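Local structure of endoglucanase (Ganoderma lucidum, 5D8Z) at residues A[105-109]-A[151-157]; A[113-117]-A[156-160]. The protein probably cleaves internal beta-1,4-glucosidic bonds of cellulose and related glucans, as a family 5 glycoside hydrolase with a TIM-barrel fold. One frame throughout, in Å; residues are numbered along the deposited sequence.

Interaction 1 (A[105-109]-A[151-157]); sequences VQACL and YADNDKI
L109 reaches from helix 95-110 over the loop that leads into strand 157-160 and divides its two methyls between loop residues. CD1 meets the amide of N154, with ND2 3.3 Å away, while CD2 lies on the aliphatic start of K156, 3.6 Å from CB. A branched leucine suits this place because one stem serves two neighbours. One turn earlier V105 meets the end of the Y151 ring, its CG1 lying 3.7 Å from CZ. With CG1 anti to the backbone N (chi1 162°), V105 turns that methyl between the ring end and I157 CD1, 4.1 Å away. I157 CD1 also sits over one face of the ring, offset toward its rim, whereas Q106 brings NE2 to the ring edge. Tyrosine fits here because its ring offers carbon to V105 and I157 while OH bonds to D102 OD1 on helix 95-110, which Q106 NE2 also reaches. Replacing Y151 by leucine would probably leave D102 without its hydroxyl partner and open a gap beside V105 and I157. N154 OD1 holds the loop's bend, accepting from K156 N at 3.2 Å. This Asx turn, within a type I turn from N154 to I157, delivers the chain to a barrel strand beneath a covering helix, as expected of a TIM barrel.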
# COMPACT_ATOMS: atom_id res chain seq x y z
N VAL A 105 2.84 -8.28 -11.03
CA VAL A 105 2.42 -9.18 -9.96
C VAL A 105 3.07 -10.55 -10.09
O VAL A 105 3.50 -11.12 -9.09
CB VAL A 105 0.89 -9.36 -9.97
CG1 VAL A 105 0.45 -10.58 -9.19
CG2 VAL A 105 0.23 -8.11 -9.42
N GLN A 106 3.16 -11.08 -11.32
CA GLN A 106 3.89 -12.32 -11.55
C GLN A 106 5.36 -12.21 -11.23
O GLN A 106 5.93 -13.15 -10.71
CB GLN A 106 3.71 -12.81 -12.97
CG GLN A 106 2.28 -13.28 -13.25
CD GLN A 106 1.64 -14.07 -12.09
OE1 GLN A 106 2.13 -15.13 -11.67
NE2 GLN A 106 0.53 -13.55 -11.57
N ALA A 107 5.96 -11.06 -11.49
CA ALA A 107 7.36 -10.84 -11.12
C ALA A 107 7.54 -10.77 -9.63
O ALA A 107 8.58 -11.14 -9.11
CB ALA A 107 7.88 -9.57 -11.73
N CYS A 108 6.55 -10.22 -8.96
CA CYS A 108 6.61 -10.12 -7.50
C CYS A 108 6.51 -11.51 -6.88
O CYS A 108 7.23 -11.85 -5.94
CB CYS A 108 5.49 -9.21 -7.01
SG CYS A 108 5.19 -9.25 -5.24
N LEU A 109 5.64 -12.33 -7.42
CA LEU A 109 5.52 -13.69 -6.92
C LEU A 109 6.73 -14.53 -7.28
O LEU A 109 7.21 -15.31 -6.45
CB LEU A 109 4.24 -14.32 -7.45
CG LEU A 109 3.01 -13.66 -6.84
CD1 LEU A 109 1.77 -14.03 -7.64
CD2 LEU A 109 2.85 -14.03 -5.37
N TYR A 151 -6.46 -14.26 -9.17
CA TYR A 151 -5.88 -14.27 -7.76
C TYR A 151 -6.61 -14.89 -6.55
O TYR A 151 -6.03 -14.96 -5.49
CB TYR A 151 -5.39 -12.85 -7.32
CG TYR A 151 -4.55 -12.11 -8.36
CD1 TYR A 151 -3.65 -12.79 -9.20
CD2 TYR A 151 -4.70 -10.74 -8.53
CE1 TYR A 151 -2.92 -12.12 -10.17
CE2 TYR A 151 -3.95 -10.06 -9.49
CZ TYR A 151 -3.08 -10.75 -10.31
OH TYR A 151 -2.37 -10.03 -11.25
N ALA A 152 -7.84 -15.36 -6.67
CA ALA A 152 -8.55 -15.99 -5.52
C ALA A 152 -7.80 -17.12 -4.80
O ALA A 152 -7.67 -17.13 -3.59
CB ALA A 152 -9.87 -16.54 -6.00
N ASP A 153 -7.37 -18.12 -5.54
CA ASP A 153 -6.67 -19.27 -4.96
C ASP A 153 -5.30 -18.89 -4.35
O ASP A 153 -4.84 -19.52 -3.40
CB ASP A 153 -6.42 -20.30 -6.04
CG ASP A 153 -5.71 -19.67 -7.26
OD1 ASP A 153 -6.16 -18.58 -7.72
OD2 ASP A 153 -4.70 -20.25 -7.73
N ASN A 154 -4.66 -17.86 -4.90
CA ASN A 154 -3.28 -17.51 -4.56
C ASN A 154 -3.17 -16.80 -3.23
O ASN A 154 -3.60 -15.67 -3.12
CB ASN A 154 -2.73 -16.60 -5.67
CG ASN A 154 -1.22 -16.45 -5.63
OD1 ASN A 154 -0.56 -16.56 -4.57
ND2 ASN A 154 -0.64 -16.18 -6.80
N ASP A 155 -2.58 -17.45 -2.23
CA ASP A 155 -2.60 -16.91 -0.85
C ASP A 155 -1.49 -15.90 -0.57
O ASP A 155 -1.43 -15.36 0.52
CB ASP A 155 -2.52 -18.01 0.23
CG ASP A 155 -3.17 -19.32 -0.19
OD1 ASP A 155 -2.64 -19.96 -1.13
OD2 ASP A 155 -4.19 -19.71 0.43
N LYS A 156 -0.59 -15.70 -1.53
CA LYS A 156 0.50 -14.73 -1.38
C LYS A 156 0.05 -13.32 -1.77
O LYS A 156 0.77 -12.35 -1.54
CB LYS A 156 1.71 -15.18 -2.21
CG LYS A 156 2.52 -16.34 -1.62
CD LYS A 156 3.37 -15.86 -0.46
CE LYS A 156 3.84 -17.01 0.44
NZ LYS A 156 5.15 -17.62 0.04
N ILE A 157 -1.16 -13.20 -2.31
CA ILE A 157 -1.78 -11.91 -2.58
C ILE A 157 -2.45 -11.27 -1.35
O ILE A 157 -2.91 -11.95 -0.42
CB ILE A 157 -2.79 -12.03 -3.72
CG1 ILE A 157 -2.16 -12.72 -4.92
CG2 ILE A 157 -3.24 -10.65 -4.16
CD1 ILE A 157 -1.18 -11.86 -5.68

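Interaction 2 (A[113-117]-A[156-160]); sequences ASCIV and KIIFG
C115 uses both its backbone polar groups toward segment 156-160: its N donates to K156 O at 2.9 Å, and its O accepts from I158 N at 3.0 Å. V117 repeats the pattern two residues on, its N bonding to I158 O at 3.0 Å and its O receiving G160 N. The bond to I158 O is nearly in line with the carbonyl (C=O...N 165°), while G160 N approaches V117 O from above the carbonyl plane. I158 thus bonds through N and O to C115 and V117 in turn, the pattern of parallel strands. S114 and I116 make their backbone bonds to N73, F75 and L77 on the other side, and F159 pairs with I194. I158 O is also approached by I116 CA at 3.1 Å, a CA-H...O contact. Beta-branched side chains suit these extended backbones: on one face I116 CG1 packs on I158 CG2; on the other, with C115 and F159, V117 CG2 meets I157 CG2 at 4.1 Å. S114 sets OG beside K156 CD, 3.6 Å away. With C115, V117 and I158 paired through both N and O, polar backbone can be buried in the barrel wall while the side chains on both faces stay largely apolar.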
# COMPACT_ATOMS: atom_id res chain seq x y z
N ALA A 113 8.00 -13.47 -2.99
CA ALA A 113 7.45 -12.56 -2.00
C ALA A 113 5.94 -12.51 -2.08
O ALA A 113 5.34 -13.03 -3.02
CB ALA A 113 7.99 -11.17 -2.26
N SER A 114 5.32 -11.87 -1.09
CA SER A 114 3.86 -11.61 -1.11
C SER A 114 3.59 -10.27 -1.82
O SER A 114 4.43 -9.42 -1.79
CB SER A 114 3.31 -11.58 0.31
OG SER A 114 3.86 -12.64 1.07
N CYS A 115 2.43 -10.09 -2.45
CA CYS A 115 2.18 -8.87 -3.24
C CYS A 115 0.87 -8.17 -2.89
O CYS A 115 -0.18 -8.77 -2.98
CB CYS A 115 2.18 -9.18 -4.74
SG CYS A 115 3.48 -10.38 -5.13
N ILE A 116 0.95 -6.91 -2.49
CA ILE A 116 -0.21 -6.09 -2.26
C ILE A 116 -0.67 -5.46 -3.55
O ILE A 116 0.10 -4.74 -4.19
CB ILE A 116 0.13 -4.95 -1.33
CG1 ILE A 116 0.35 -5.45 0.10
CG2 ILE A 116 -0.97 -3.91 -1.36
CD1 ILE A 116 1.45 -4.69 0.82
N VAL A 117 -1.92 -5.74 -3.94
CA VAL A 117 -2.55 -5.17 -5.10
C VAL A 117 -3.31 -3.95 -4.61
O VAL A 117 -4.42 -4.07 -4.09
CB VAL A 117 -3.50 -6.18 -5.76
CG1 VAL A 117 -4.38 -5.48 -6.79
CG2 VAL A 117 -2.74 -7.31 -6.43
N LYS A 156 -0.59 -15.70 -1.53
CA LYS A 156 0.50 -14.73 -1.38
C LYS A 156 0.05 -13.32 -1.77
O LYS A 156 0.77 -12.35 -1.54
CB LYS A 156 1.71 -15.18 -2.21
CG LYS A 156 2.52 -16.34 -1.62
CD LYS A 156 3.37 -15.86 -0.46
CE LYS A 156 3.84 -17.01 0.44
NZ LYS A 156 5.15 -17.62 0.04
N ILE A 157 -1.16 -13.20 -2.31
CA ILE A 157 -1.78 -11.91 -2.58
C ILE A 157 -2.45 -11.27 -1.35
O ILE A 157 -2.91 -11.95 -0.42
CB ILE A 157 -2.79 -12.03 -3.72
CG1 ILE A 157 -2.16 -12.72 -4.92
CG2 ILE A 157 -3.24 -10.65 -4.16
CD1 ILE A 157 -1.18 -11.86 -5.68
N ILE A 158 -2.45 -9.95 -1.33
CA ILE A 158 -2.94 -9.15 -0.21
C ILE A 158 -3.66 -8.01 -0.86
O ILE A 158 -3.05 -7.25 -1.58
CB ILE A 158 -1.77 -8.55 0.58
CG1 ILE A 158 -1.12 -9.62 1.46
CG2 ILE A 158 -2.20 -7.33 1.40
CD1 ILE A 158 0.21 -9.21 2.09
N PHE A 159 -4.95 -7.89 -0.63
CA PHE A 159 -5.75 -6.92 -1.36
C PHE A 159 -5.79 -5.62 -0.60
O PHE A 159 -6.31 -5.56 0.52
CB PHE A 159 -7.16 -7.42 -1.54
CG PHE A 159 -7.25 -8.75 -2.17
CD1 PHE A 159 -7.38 -8.86 -3.52
CD2 PHE A 159 -7.30 -9.89 -1.39
CE1 PHE A 159 -7.51 -10.11 -4.13
CE2 PHE A 159 -7.46 -11.15 -1.97
CZ PHE A 159 -7.56 -11.26 -3.35
N GLY A 160 -5.24 -4.57 -1.21
CA GLY A 160 -5.28 -3.24 -0.60
C GLY A 160 -6.45 -2.44 -1.14
O GLY A 160 -6.37 -1.85 -2.25

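Interactions 1 and 2 meet at K156 and I157, where the loop becomes a strand, and lie about 6 Å apart between centres. Interaction 2 is buried in the barrel wall and depends on backbone hydrogen bonds between adjacent parallel strands; interaction 1, farther out and only partly buried, joins the outer helix to the loop by side-chain packing. I157 belongs to both, its side chain facing the helix while its main chain enters the sheet. The first segments are joined as well: helix 95-110 is followed, after a short connection, by strand 114-119, and the C108-C115 disulfide ties the two covalently. Helix cover and strand pairing therefore secure the same entry to strand 157-160 by different chemistry.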